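Local coordinates for beta-N-acetylhexosaminidase (PDB 1JAK), which releases terminal beta-linked N-acetylhexosamine residues from its substrates by family 20, substrate-assisted hydrolysis, at residues A[426-431]-A[441-446]. Sequence-based numbering, arbitrary orientation.
Sequences WDPAGY and RGVEAP
One methyl group does the work here: CG1 of Val443 sits 3.8 Å from CG of Pro428 and, more loosely, 4.3 Å from CH2 of Trp426. That methyl spans two loop side chains, meeting the proline ring at CG and the benzo corner of the indole obliquely. The valine owes this to its chi1 of -56°, which swings CG1 to the far side of CB from its own carbonyl carbon, next to the backbone N. No hydrogen bond joins the two segments; the contact is small, buried and wholly apolar.

On the loop side, Trp426 leaves the backbone heading for the strand; its chi1 of 55° places CG between the backbone N and the carbonyl carbon, while NE1 is tied to the carbonyl oxygen of Ser423. Pro428 and Ala429 are the central residues of a type I beta turn, 427-430, closed by Gly430 N on Asp427 O at 3.1 Å. Asp427 OD1 adds an Asx turn, accepting from Ala429 N at 3.0 Å with the donor above the carboxylate plane, and also forms a salt bridge with Arg156. Leu392 of the neighbouring strand touches both Trp426 and Pro428.

Glu444, the next residue, turns to the other side of the strand, where Ser161 and His192 bind its carboxylate. This is the layering of a TIM barrel: strand 440-447, the eighth of the parallel barrel, directs Val443 outward against Val469 of helix 465-474 and the Asx-turn loop.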
# COMPACT_ATOMS: atom_id res chain seq x y z
N TRP A 426 4.81 -16.83 5.85
CA TRP A 426 5.32 -17.34 4.58
C TRP A 426 6.53 -16.53 4.13
O TRP A 426 6.82 -15.47 4.68
CB TRP A 426 4.23 -17.36 3.50
CG TRP A 426 3.53 -16.05 3.23
CD1 TRP A 426 2.64 -15.41 4.04
CD2 TRP A 426 3.65 -15.25 2.04
NE1 TRP A 426 2.19 -14.26 3.43
CE2 TRP A 426 2.79 -14.14 2.21
CE3 TRP A 426 4.39 -15.37 0.86
CZ2 TRP A 426 2.66 -13.14 1.24
CZ3 TRP A 426 4.26 -14.38 -0.11
CH2 TRP A 426 3.40 -13.28 0.09
N ASP A 427 7.24 -17.05 3.13
CA ASP A 427 8.45 -16.41 2.61
C ASP A 427 8.30 -16.11 1.12
O ASP A 427 8.21 -17.03 0.31
CB ASP A 427 9.65 -17.34 2.85
CG ASP A 427 10.97 -16.77 2.35
OD1 ASP A 427 10.99 -15.65 1.80
OD2 ASP A 427 12.00 -17.45 2.53
N PRO A 428 8.27 -14.82 0.74
CA PRO A 428 8.13 -14.45 -0.67
C PRO A 428 9.14 -15.11 -1.61
O PRO A 428 8.83 -15.43 -2.75
CB PRO A 428 8.28 -12.93 -0.65
CG PRO A 428 7.70 -12.56 0.69
CD PRO A 428 8.28 -13.62 1.60
N ALA A 429 10.36 -15.31 -1.11
CA ALA A 429 11.43 -15.90 -1.91
C ALA A 429 11.23 -17.36 -2.33
O ALA A 429 11.72 -17.77 -3.38
CB ALA A 429 12.76 -15.77 -1.17
N GLY A 430 10.52 -18.13 -1.52
CA GLY A 430 10.29 -19.53 -1.85
C GLY A 430 8.82 -19.86 -1.88
O GLY A 430 8.42 -21.01 -1.64
N TYR A 431 8.00 -18.87 -2.19
CA TYR A 431 6.56 -19.03 -2.23
C TYR A 431 6.01 -19.75 -3.46
O TYR A 431 5.34 -20.79 -3.33
CB TYR A 431 5.88 -17.67 -2.10
CG TYR A 431 4.38 -17.75 -2.22
CD1 TYR A 431 3.60 -18.23 -1.18
CD2 TYR A 431 3.74 -17.40 -3.41
CE1 TYR A 431 2.23 -18.37 -1.30
CE2 TYR A 431 2.37 -17.54 -3.56
CZ TYR A 431 1.62 -18.03 -2.50
OH TYR A 431 0.26 -18.19 -2.65
N ARG A 441 9.73 -9.10 -7.02
CA ARG A 441 9.96 -7.68 -6.79
C ARG A 441 9.49 -7.25 -5.41
O ARG A 441 10.00 -6.29 -4.84
CB ARG A 441 9.22 -6.85 -7.84
CG ARG A 441 9.62 -7.13 -9.28
CD ARG A 441 11.10 -6.89 -9.51
NE ARG A 441 11.45 -7.04 -10.92
CZ ARG A 441 11.11 -6.17 -11.87
NH1 ARG A 441 10.42 -5.08 -11.56
NH2 ARG A 441 11.46 -6.40 -13.13
N GLY A 442 8.51 -7.97 -4.87
CA GLY A 442 8.01 -7.63 -3.56
C GLY A 442 6.62 -8.16 -3.31
O GLY A 442 6.19 -9.14 -3.92
N VAL A 443 5.90 -7.49 -2.42
CA VAL A 443 4.56 -7.91 -2.03
C VAL A 443 3.56 -6.76 -2.01
O VAL A 443 3.95 -5.60 -2.06
CB VAL A 443 4.59 -8.54 -0.62
CG1 VAL A 443 5.58 -9.69 -0.58
CG2 VAL A 443 4.99 -7.47 0.41
N GLU A 444 2.28 -7.10 -1.94
CA GLU A 444 1.23 -6.10 -1.87
C GLU A 444 0.07 -6.62 -1.05
O GLU A 444 -0.21 -7.82 -1.05
CB GLU A 444 0.73 -5.73 -3.27
CG GLU A 444 -0.37 -4.66 -3.24
CD GLU A 444 -0.67 -4.07 -4.60
OE1 GLU A 444 0.26 -3.52 -5.24
OE2 GLU A 444 -1.84 -4.14 -5.04
N ALA A 445 -0.59 -5.72 -0.33
CA ALA A 445 -1.75 -6.07 0.49
C ALA A 445 -2.95 -5.30 -0.07
O ALA A 445 -3.14 -4.12 0.24
CB ALA A 445 -1.50 -5.68 1.94
N PRO A 446 -3.77 -5.95 -0.90
CA PRO A 446 -4.94 -5.27 -1.47
C PRO A 446 -6.14 -5.26 -0.54
O PRO A 446 -6.42 -6.25 0.14
CB PRO A 446 -5.24 -6.09 -2.74
CG PRO A 446 -3.96 -6.85 -3.01
CD PRO A 446 -3.49 -7.20 -1.63